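Local structure of 2-hydroxyisobutyryl-CoA synthetase (Aquincola tertiaricarbonis, 6HDY) at residues Asp164-Ala170 with Met213-Tyr219; Phe434-Ser439 with Lys451-Val455; Ser342-Leu347 with Gly365-Ile370. The protein belongs to the ANL superfamily of AMP-binding enzymes, with a large AMP-binding domain and a smaller C-terminal domain. One frame throughout, in Å; residues are numbered along the deposited sequence.

How the contacts relate
The three contacts follow one another along the chain in the order 1, 3, 2, none overlapping, and each belongs to a different sheet. Contact 1 joins two neighbouring strands of the five-stranded parallel sheet that also holds strands 191-193, 246-249 and 271-274; contact 3 pairs strand 340-347 with the outermost strand 366-369 of an antiparallel sheet. Centres of contacts 1 and 2 lie about 37 Å apart, and the centre of contact 3 about 28 Å from each. Contacts 1 and 3 both supply residues to the pocket holding 8LQ; contact 2 packs helix 428-446 on edge strand 450-454 of a mixed sheet within the C-terminal domain, its nearest atoms about 19 Å from those of contact 3.

Contact 1 of 3, residues Asp164-Ala170 with Met213-Tyr219; sequences DLVCVAA and MKPAAFY
Cys167 and Ala217 lie on adjacent strands of a parallel beta sheet; between strands 165-168 and 217-219 the chain runs through helix 176-187, strand 191-193 on the far side of 165-168, and helix 202-213, in beta-alpha-beta fashion. The two directions differ by 17°. Cys167 is gripped through both backbone polar groups: its N gives to Ala217 O at 2.8 Å, and its O accepts from Tyr219 N. At one end, Ala169 N closes the ladder on Tyr219 O. At the other, Leu165 O takes two donors, Ala217 N at 3.2 Å in the carbonyl plane and Ala216 N in a weak, bent bond (126°). The outward-facing groups are used as well: Val166 and Val168 hydrogen-bond through their backbones to strand 191-193.

On the face carrying Cys167 and Phe218, the sulfur sits obliquely to the aromatic ring, 5.3 Å from SG to the Phe218 centroid, while Ala169 CB touches ring atom CE2 of Phe218 at 3.6 Å. Leu206 and Leu210 of helix 202-213 cover this side. Leu165, its CG swung anti to the backbone N (chi1 -177°), rests CD2 against both Met213 CB and Pro215 CB; the first of these is tight, 3.5 Å from Leu165 CD2 to Met213 CB. Val124 of the second subunit also packs on Leu165.

Val168 and Tyr219 share the reverse face, packed under Ala181 of helix 176-187. Val168 CG1 meets Tyr219 CD2 at 3.8 Å and Ala170 CB meets Tyr219 CE2, both oblique to the ring. The Tyr219 hydroxyl is hydrogen-bonded to Ser250 OG, and the residue lines the 8LQ pocket. Asp164 OD2 accepts from Arg161 N; against Ala216 the carboxylate makes a plain van der Waals contact, CG of Asp164 3.7 Å from CB of Ala216.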
loop_
_atom_site.group_PDB
_atom_site.type_symbol
_atom_site.label_atom_id
_atom_site.label_comp_id
_atom_site.label_asym_id
_atom_site.label_seq_id
_atom_site.Cartn_x
_atom_site.Cartn_y
_atom_site.Cartn_z
ATOM N N ASP A 164 0.987 9.677 18.432
ATOM C CA ASP A 164 0.411 8.336 18.576
ATOM C C ASP A 164 0.782 7.481 17.367
ATOM O O ASP A 164 0.738 7.951 16.230
ATOM C CB ASP A 164 -1.109 8.401 18.630
ATOM C CG ASP A 164 -1.714 8.777 19.966
ATOM O OD1 ASP A 164 -0.977 8.739 20.999
ATOM O OD2 ASP A 164 -2.938 9.027 20.003
ATOM N N LEU A 165 1.130 6.220 17.616
ATOM C CA LEU A 165 1.442 5.268 16.569
ATOM C C LEU A 165 0.099 4.743 16.013
ATOM O O LEU A 165 -0.707 4.162 16.759
ATOM C CB LEU A 165 2.326 4.131 17.094
ATOM C CG LEU A 165 2.750 3.112 16.013
ATOM C CD1 LEU A 165 3.856 3.644 15.199
ATOM C CD2 LEU A 165 3.219 1.828 16.633
ATOM N N VAL A 166 -0.153 4.997 14.707
ATOM C CA VAL A 166 -1.400 4.600 14.054
ATOM C C VAL A 166 -1.114 3.491 13.067
ATOM O O VAL A 166 -0.432 3.727 12.069
ATOM C CB VAL A 166 -2.124 5.795 13.374
ATOM C CG1 VAL A 166 -3.427 5.339 12.699
ATOM C CG2 VAL A 166 -2.395 6.914 14.372
ATOM N N CYS A 167 -1.633 2.283 13.340
ATOM C CA CYS A 167 -1.459 1.183 12.416
ATOM C C CYS A 167 -2.555 1.202 11.369
ATOM O O CYS A 167 -3.717 0.994 11.714
ATOM C CB CYS A 167 -1.410 -0.157 13.138
ATOM S SG CYS A 167 -1.071 -1.555 12.038
ATOM N N VAL A 168 -2.195 1.438 10.086
ATOM C CA VAL A 168 -3.160 1.398 8.967
ATOM C C VAL A 168 -3.023 0.024 8.321
ATOM O O VAL A 168 -2.071 -0.243 7.589
ATOM C CB VAL A 168 -3.021 2.591 7.970
ATOM C CG1 VAL A 168 -4.099 2.530 6.889
ATOM C CG2 VAL A 168 -3.122 3.914 8.722
ATOM N N ALA A 169 -3.944 -0.874 8.671
ATOM C CA ALA A 169 -3.917 -2.257 8.216
ATOM C C ALA A 169 -5.078 -2.623 7.277
ATOM O O ALA A 169 -5.893 -3.497 7.571
ATOM C CB ALA A 169 -3.843 -3.196 9.421
ATOM N N ALA A 170 -5.152 -1.921 6.152
ATOM C CA ALA A 170 -6.072 -2.178 5.038
ATOM C C ALA A 170 -5.183 -2.103 3.798
ATOM O O ALA A 170 -4.113 -1.486 3.862
ATOM C CB ALA A 170 -7.186 -1.139 4.994
ATOM N N MET A 213 5.621 -2.913 18.720
ATOM C CA MET A 213 5.363 -1.470 18.574
ATOM C C MET A 213 4.344 -0.899 19.540
ATOM O O MET A 213 4.457 0.265 19.895
ATOM C CB MET A 213 4.955 -1.115 17.124
ATOM C CG MET A 213 6.035 -1.324 16.080
ATOM S SD MET A 213 7.477 -0.229 16.240
ATOM C CE MET A 213 8.702 -1.419 15.998
ATOM N N LYS A 214 3.326 -1.691 19.934
ATOM C CA LYS A 214 2.249 -1.281 20.861
ATOM C C LYS A 214 1.536 0.038 20.392
ATOM O O LYS A 214 1.636 1.070 21.057
ATOM C CB LYS A 214 2.730 -1.222 22.337
ATOM C CG LYS A 214 3.455 -2.493 22.793
ATOM C CD LYS A 214 2.793 -3.161 23.976
ATOM C CE LYS A 214 3.663 -4.231 24.600
ATOM N NZ LYS A 214 3.395 -5.584 24.034
ATOM N N PRO A 215 0.797 0.005 19.248
ATOM C CA PRO A 215 0.151 1.233 18.748
ATOM C C PRO A 215 -1.020 1.744 19.559
ATOM O O PRO A 215 -1.764 0.957 20.159
ATOM C CB PRO A 215 -0.314 0.827 17.347
ATOM C CG PRO A 215 -0.580 -0.626 17.468
ATOM C CD PRO A 215 0.565 -1.119 18.314
ATOM N N ALA A 216 -1.217 3.063 19.530
ATOM C CA ALA A 216 -2.348 3.662 20.221
ATOM C C ALA A 216 -3.629 3.475 19.409
ATOM O O ALA A 216 -4.708 3.430 19.999
ATOM C CB ALA A 216 -2.093 5.139 20.475
ATOM N N ALA A 217 -3.514 3.377 18.052
ATOM C CA ALA A 217 -4.676 3.247 17.184
ATOM C C ALA A 217 -4.486 2.269 16.030
ATOM O O ALA A 217 -3.369 2.049 15.561
ATOM C CB ALA A 217 -5.127 4.613 16.679
ATOM N N PHE A 218 -5.595 1.637 15.617
ATOM C CA PHE A 218 -5.624 0.650 14.532
ATOM C C PHE A 218 -6.720 0.999 13.578
ATOM O O PHE A 218 -7.831 1.265 14.021
ATOM C CB PHE A 218 -5.900 -0.765 15.077
ATOM C CG PHE A 218 -6.010 -1.863 14.037
ATOM C CD1 PHE A 218 -7.225 -2.144 13.421
ATOM C CD2 PHE A 218 -4.907 -2.638 13.705
ATOM C CE1 PHE A 218 -7.323 -3.153 12.475
ATOM C CE2 PHE A 218 -5.013 -3.666 12.776
ATOM C CZ PHE A 218 -6.216 -3.909 12.159
ATOM N N TYR A 219 -6.436 0.916 12.264
ATOM C CA TYR A 219 -7.432 1.101 11.222
ATOM C C TYR A 219 -7.499 -0.119 10.312
ATOM O O TYR A 219 -6.460 -0.623 9.868
ATOM C CB TYR A 219 -7.169 2.382 10.371
ATOM C CG TYR A 219 -8.080 2.466 9.157
ATOM C CD1 TYR A 219 -9.358 3.013 9.253
ATOM C CD2 TYR A 219 -7.696 1.923 7.934
ATOM C CE1 TYR A 219 -10.212 3.058 8.149
ATOM C CE2 TYR A 219 -8.550 1.937 6.831
ATOM C CZ TYR A 219 -9.803 2.510 6.943
ATOM O OH TYR A 219 -10.644 2.472 5.864
#

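Contact 2 of 3, residues Phe434-Ser439 with Lys451-Val455; sequences FRTEAS and KVELV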
loop_
_atom_site.group_PDB
_atom_site.type_symbol
_atom_site.label_atom_id
_atom_site.label_comp_id
_atom_site.label_asym_id
_atom_site.label_seq_id
_atom_site.Cartn_x
_atom_site.Cartn_y
_atom_site.Cartn_z
ATOM N N PHE A 434 -25.841 -26.742 20.060
ATOM C CA PHE A 434 -25.528 -25.418 19.545
ATOM C C PHE A 434 -26.282 -25.154 18.230
ATOM O O PHE A 434 -26.876 -24.082 18.084
ATOM C CB PHE A 434 -24.008 -25.170 19.424
ATOM C CG PHE A 434 -23.713 -23.915 18.636
ATOM C CD1 PHE A 434 -23.939 -22.656 19.191
ATOM C CD2 PHE A 434 -23.315 -23.987 17.308
ATOM C CE1 PHE A 434 -23.775 -21.497 18.426
ATOM C CE2 PHE A 434 -23.123 -22.826 16.555
ATOM C CZ PHE A 434 -23.356 -21.589 17.119
ATOM N N ARG A 435 -26.254 -26.129 17.288
ATOM C CA ARG A 435 -26.943 -26.078 15.988
ATOM C C ARG A 435 -28.438 -25.716 16.146
ATOM O O ARG A 435 -28.917 -24.823 15.448
ATOM C CB ARG A 435 -26.793 -27.413 15.231
ATOM C CG ARG A 435 -27.014 -27.301 13.719
ATOM C CD ARG A 435 -26.974 -28.644 13.005
ATOM N NE ARG A 435 -28.055 -29.525 13.458
ATOM C CZ ARG A 435 -29.286 -29.526 12.958
ATOM N NH1 ARG A 435 -29.607 -28.712 11.958
ATOM N NH2 ARG A 435 -30.206 -30.354 13.445
ATOM N N THR A 436 -29.137 -26.364 17.099
ATOM C CA THR A 436 -30.551 -26.114 17.407
ATOM C C THR A 436 -30.754 -24.729 18.055
ATOM O O THR A 436 -31.696 -24.019 17.692
ATOM C CB THR A 436 -31.167 -27.269 18.228
ATOM O OG1 THR A 436 -30.534 -27.365 19.511
ATOM C CG2 THR A 436 -31.089 -28.596 17.510
ATOM N N GLU A 437 -29.874 -24.343 18.993
ATOM C CA GLU A 437 -29.958 -23.036 19.661
ATOM C C GLU A 437 -29.694 -21.845 18.710
ATOM O O GLU A 437 -30.335 -20.799 18.860
ATOM C CB GLU A 437 -29.055 -22.978 20.896
ATOM C CG GLU A 437 -29.838 -22.821 22.189
ATOM C CD GLU A 437 -30.262 -21.398 22.504
ATOM O OE1 GLU A 437 -31.306 -20.955 21.971
ATOM O OE2 GLU A 437 -29.551 -20.725 23.285
ATOM N N ALA A 438 -28.759 -22.012 17.741
ATOM C CA ALA A 438 -28.445 -21.009 16.709
ATOM C C ALA A 438 -29.705 -20.810 15.848
ATOM O O ALA A 438 -30.151 -19.677 15.691
ATOM C CB ALA A 438 -27.282 -21.480 15.841
ATOM N N SER A 439 -30.320 -21.921 15.378
ATOM C CA SER A 439 -31.577 -21.958 14.607
ATOM C C SER A 439 -32.696 -21.174 15.320
ATOM O O SER A 439 -33.241 -20.248 14.728
ATOM C CB SER A 439 -32.006 -23.403 14.350
ATOM O OG SER A 439 -33.276 -23.478 13.730
ATOM N N LYS A 451 -32.776 -22.994 8.859
ATOM C CA LYS A 451 -32.092 -24.281 8.813
ATOM C C LYS A 451 -30.579 -24.009 8.992
ATOM O O LYS A 451 -30.008 -23.205 8.248
ATOM C CB LYS A 451 -32.346 -24.989 7.481
ATOM C CG LYS A 451 -33.632 -25.794 7.441
ATOM C CD LYS A 451 -33.786 -26.520 6.106
ATOM C CE LYS A 451 -34.886 -27.560 6.146
ATOM N NZ LYS A 451 -35.102 -28.177 4.815
ATOM N N VAL A 452 -29.948 -24.652 9.995
ATOM C CA VAL A 452 -28.524 -24.507 10.291
ATOM C C VAL A 452 -27.764 -25.801 9.994
ATOM O O VAL A 452 -28.129 -26.861 10.484
ATOM C CB VAL A 452 -28.254 -24.022 11.746
ATOM C CG1 VAL A 452 -26.752 -23.862 12.021
ATOM C CG2 VAL A 452 -28.990 -22.721 12.058
ATOM N N GLU A 453 -26.697 -25.702 9.213
ATOM C CA GLU A 453 -25.773 -26.803 8.976
ATOM C C GLU A 453 -24.474 -26.370 9.684
ATOM O O GLU A 453 -24.015 -25.246 9.455
ATOM C CB GLU A 453 -25.499 -27.011 7.469
ATOM C CG GLU A 453 -24.613 -28.224 7.196
ATOM C CD GLU A 453 -23.772 -28.226 5.932
ATOM O OE1 GLU A 453 -23.179 -29.285 5.621
ATOM O OE2 GLU A 453 -23.680 -27.173 5.264
ATOM N N LEU A 454 -23.912 -27.220 10.566
ATOM C CA LEU A 454 -22.645 -26.869 11.207
ATOM C C LEU A 454 -21.505 -27.291 10.309
ATOM O O LEU A 454 -21.564 -28.359 9.679
ATOM C CB LEU A 454 -22.437 -27.547 12.580
ATOM C CG LEU A 454 -23.305 -27.121 13.765
ATOM C CD1 LEU A 454 -22.956 -27.942 14.986
ATOM C CD2 LEU A 454 -23.168 -25.634 14.067
ATOM N N VAL A 455 -20.453 -26.462 10.267
ATOM C CA VAL A 455 -19.216 -26.760 9.556
ATOM C C VAL A 455 -18.096 -26.853 10.614
ATOM O O VAL A 455 -18.278 -26.397 11.745
ATOM C CB VAL A 455 -18.870 -25.781 8.397
ATOM C CG1 VAL A 455 -19.875 -25.889 7.250
ATOM C CG2 VAL A 455 -18.713 -24.335 8.882
#
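Val452, Arg435 and Leu454 carry this helix-on-strand contact, in which one face of helix 428-446 lies against strand 450-454 with the two short axes 7.9 Å apart and running at 146°. Val452 points its side chain at the helix and straddles a turn of it: CG2 reaches the backbone and CB of Ser439, 3.7 Å from Val452 CG2 to Ser439 N, while CG1 meets the aliphatic stem of Arg435, 3.8 Å from Val452 CG1 to Arg435 CG.

The Arg435 stem reaches from the helix toward the strand, and beyond CD the chain turns along it toward Lys451. Its CB and CG lie on the Leu454 side chain, with Arg435 CG 3.7 Å from Leu454 CG. The bend at chi3 (63°) lets the guanidinium bring one edge to the strand: NH1 donates to Val452 O over 2.8 Å, with the oxygen in the guanidinium plane and an N-H...O angle of 160°. Arg435 NE is meanwhile salt-bridged to Glu432 one turn back, so that two partners restrain how the flat group is turned.

Leu454 CD1 lies by Arg435 CB, and CD2 comes to the edge of the Phe434 ring, near the ring plane, at 3.6 Å from Phe434 CD2, whereas Ala438 CB of the same helix lies over one ring face, toward its rim.

Ser439 OG bonds to Ala450 O, tying the helix to the start of the strand. The far side of strand 450-454 is covered by helix 474-486, on which Lys451 and Glu453 rest, and its backbone is bonded to strand 413-419, placing the edge strand between two helices in the C-terminal domain.

Contact 3 of 3, residues Ser342-Leu347 with Gly365-Ile370; sequences SGDLTL and GIFGRI. With 8LQ ([[(2~{R},3~{S},4~{R},5~{R})-5-(6-aminopurin-9-yl)-3,4-bis(oxidanyl)oxolan-2-yl]methoxy-oxidanyl-phosphoryl] (3~{S})-3-oxidanylbutanoate), chain C.
Asp344 and Arg369 meet side by side at the ribose of 8LQ. The aspartate holds both hydroxyls: O2' donates to Asp344 OD1 and O3' to Asp344 OD2, each at 2.6 Å. Arg369 lies with one guanidinium face over O3', its NH2 2.8 Å from that atom. Between the two residues the ion pair is long, Asp344 OD1 to Arg369 NE 3.8 Å, and purely electrostatic, since the oxygen sits well out of the guanidinium plane. Ile366 borders the base, its O 3.3 Å and its CB 3.6 Å from C2 of 8LQ.

The backbones behind them form an antiparallel pair: Leu345 N bonds to Gly368 O, Phe367 N to Leu345 O, and Ile370 N to Gly343 O at 2.8 Å. Ser342 OG accepts from Asp344 N in an ST turn and itself bonds to Pro325 O. Ser342 O takes a weak bond from Arg369 NH2, in the guanidinium plane.

Farther out, Thr346 OG1, anti to its own N (chi1 -163°), donates to Gly365 O at 2.7 Å from above the carbonyl plane, and a water bridges Gly365 O and Leu347 O. The Phe367 ring packs obliquely along Leu345 to Leu347.

An aspartate hydrogen-bonded to both ribose hydroxyls, with an arginine beside it, is characteristic of the nucleotide site of AMP-binding enzymes of the ANL superfamily.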
loop_
_atom_site.group_PDB
_atom_site.type_symbol
_atom_site.label_atom_id
_atom_site.label_comp_id
_atom_site.label_asym_id
_atom_site.label_seq_id
_atom_site.Cartn_x
_atom_site.Cartn_y
_atom_site.Cartn_z
ATOM N N SER A 342 -26.130 6.619 -2.204
ATOM C CA SER A 342 -25.279 5.563 -1.647
ATOM C C SER A 342 -25.823 4.186 -1.931
ATOM O O SER A 342 -25.049 3.266 -2.193
ATOM C CB SER A 342 -25.094 5.741 -0.145
ATOM O OG SER A 342 -26.301 5.450 0.541
ATOM N N GLY A 343 -27.145 4.065 -1.877
ATOM C CA GLY A 343 -27.860 2.806 -2.032
ATOM C C GLY A 343 -27.847 2.021 -0.732
ATOM O O GLY A 343 -28.156 0.829 -0.722
ATOM N N ASP A 344 -27.477 2.693 0.383
ATOM C CA ASP A 344 -27.367 2.098 1.708
ATOM C C ASP A 344 -28.595 2.397 2.530
ATOM O O ASP A 344 -29.396 3.239 2.135
ATOM C CB ASP A 344 -26.100 2.600 2.414
ATOM C CG ASP A 344 -24.830 2.171 1.722
ATOM O OD1 ASP A 344 -24.721 0.984 1.372
ATOM O OD2 ASP A 344 -23.940 3.020 1.538
ATOM N N LEU A 345 -28.765 1.687 3.660
ATOM C CA LEU A 345 -29.870 1.934 4.566
ATOM C C LEU A 345 -29.330 2.353 5.925
ATOM O O LEU A 345 -28.372 1.764 6.431
ATOM C CB LEU A 345 -30.805 0.711 4.676
ATOM C CG LEU A 345 -32.165 0.981 5.279
ATOM C CD1 LEU A 345 -33.071 1.704 4.301
ATOM C CD2 LEU A 345 -32.826 -0.309 5.744
ATOM N N THR A 346 -29.934 3.396 6.502
ATOM C CA THR A 346 -29.572 3.894 7.833
ATOM C C THR A 346 -30.797 4.523 8.508
ATOM O O THR A 346 -31.861 4.637 7.905
ATOM C CB THR A 346 -28.375 4.885 7.754
ATOM O OG1 THR A 346 -27.797 5.039 9.050
ATOM C CG2 THR A 346 -28.772 6.256 7.215
ATOM N N LEU A 347 -30.620 4.927 9.759
ATOM C CA LEU A 347 -31.566 5.677 10.561
ATOM C C LEU A 347 -30.747 6.850 11.089
ATOM O O LEU A 347 -29.608 6.663 11.545
ATOM C CB LEU A 347 -32.123 4.841 11.735
ATOM C CG LEU A 347 -33.284 5.492 12.510
ATOM C CD1 LEU A 347 -34.258 4.455 12.979
ATOM C CD2 LEU A 347 -32.793 6.274 13.706
ATOM N N GLY A 365 -25.234 3.141 13.035
ATOM C CA GLY A 365 -24.395 3.212 11.849
ATOM C C GLY A 365 -25.231 2.926 10.614
ATOM O O GLY A 365 -26.402 3.312 10.534
ATOM N N ILE A 366 -24.656 2.170 9.686
ATOM C CA ILE A 366 -25.270 1.825 8.423
ATOM C C ILE A 366 -25.503 0.325 8.410
ATOM O O ILE A 366 -24.576 -0.456 8.662
ATOM C CB ILE A 366 -24.407 2.391 7.243
ATOM C CG1 ILE A 366 -24.472 3.938 7.236
ATOM C CG2 ILE A 366 -24.807 1.776 5.861
ATOM C CD1 ILE A 366 -23.429 4.630 6.496
ATOM N N PHE A 367 -26.766 -0.065 8.150
ATOM C CA PHE A 367 -27.243 -1.446 8.174
ATOM C C PHE A 367 -26.703 -2.319 7.045
ATOM O O PHE A 367 -26.502 -3.519 7.227
ATOM C CB PHE A 367 -28.781 -1.474 8.203
ATOM C CG PHE A 367 -29.418 -0.557 9.230
ATOM C CD1 PHE A 367 -29.050 -0.623 10.572
ATOM C CD2 PHE A 367 -30.408 0.342 8.863
ATOM C CE1 PHE A 367 -29.651 0.210 11.521
ATOM C CE2 PHE A 367 -31.007 1.176 9.814
ATOM C CZ PHE A 367 -30.622 1.107 11.135
ATOM N N GLY A 368 -26.491 -1.715 5.888
ATOM C CA GLY A 368 -26.009 -2.413 4.703
ATOM C C GLY A 368 -26.514 -1.777 3.432
ATOM O O GLY A 368 -27.183 -0.747 3.481
ATOM N N ARG A 369 -26.178 -2.390 2.292
ATOM C CA ARG A 369 -26.579 -1.973 0.944
ATOM C C ARG A 369 -27.986 -2.511 0.711
ATOM O O ARG A 369 -28.236 -3.694 0.962
ATOM C CB ARG A 369 -25.586 -2.549 -0.088
ATOM C CG ARG A 369 -25.607 -1.867 -1.443
ATOM C CD ARG A 369 -24.215 -1.752 -2.033
ATOM N NE ARG A 369 -23.760 -0.359 -2.084
ATOM C CZ ARG A 369 -22.496 0.009 -2.277
ATOM N NH1 ARG A 369 -21.546 -0.909 -2.429
ATOM N NH2 ARG A 369 -22.168 1.297 -2.305
ATOM N N ILE A 370 -28.921 -1.648 0.274
ATOM C CA ILE A 370 -30.306 -2.049 0.016
ATOM C C ILE A 370 -30.371 -3.284 -0.914
ATOM O O ILE A 370 -31.210 -4.156 -0.691
ATOM C CB ILE A 370 -31.172 -0.859 -0.470
ATOM C CG1 ILE A 370 -31.315 0.202 0.645
ATOM C CG2 ILE A 370 -32.570 -1.326 -0.976
ATOM C CD1 ILE A 370 -31.825 1.540 0.187
HETATM N N9 8LQ C . -19.673 0.736 4.095
HETATM C C8 8LQ C . -18.557 1.478 4.172
HETATM N N7 8LQ C . -18.390 1.869 5.430
HETATM C C5 8LQ C . -19.421 1.389 6.146
HETATM C C6 8LQ C . -19.737 1.426 7.459
HETATM N N6 8LQ C . -18.949 2.107 8.276
HETATM N N1 8LQ C . -20.842 0.826 7.941
HETATM C C2 8LQ C . -21.683 0.104 7.091
HETATM N N3 8LQ C . -21.301 0.016 5.760
HETATM C C4 8LQ C . -20.209 0.680 5.312
HETATM C CAA 8LQ C . -13.356 3.894 1.444
HETATM C CAZ 8LQ C . -14.132 3.572 2.749
HETATM O OAE 8LQ C . -13.544 2.445 3.391
HETATM C CAL 8LQ C . -15.621 3.267 2.490
HETATM C CAS 8LQ C . -15.774 2.127 1.474
HETATM O OAC 8LQ C . -15.615 0.963 1.829
HETATM O OAQ 8LQ C . -16.009 2.525 0.171
HETATM P PBC 8LQ C . -16.484 1.516 -0.975
HETATM O OAH 8LQ C . -15.272 0.505 -1.145
HETATM O OAD 8LQ C . -16.848 2.190 -2.235
HETATM O "O5'" 8LQ C . -17.752 0.800 -0.362
HETATM C "C5'" 8LQ C . -18.792 1.645 0.124
HETATM C "C4'" 8LQ C . -19.898 0.800 0.702
HETATM O "O4'" 8LQ C . -19.370 -0.005 1.790
HETATM C "C3'" 8LQ C . -20.864 1.717 1.323
HETATM O "O3'" 8LQ C . -21.822 2.186 0.333
HETATM C "C2'" 8LQ C . -21.499 0.801 2.372
HETATM O "O2'" 8LQ C . -22.431 -0.172 1.752
HETATM C "C1'" 8LQ C . -20.282 0.074 2.895
HETATM O O HOH W 1 -28.100 4.401 12.347
#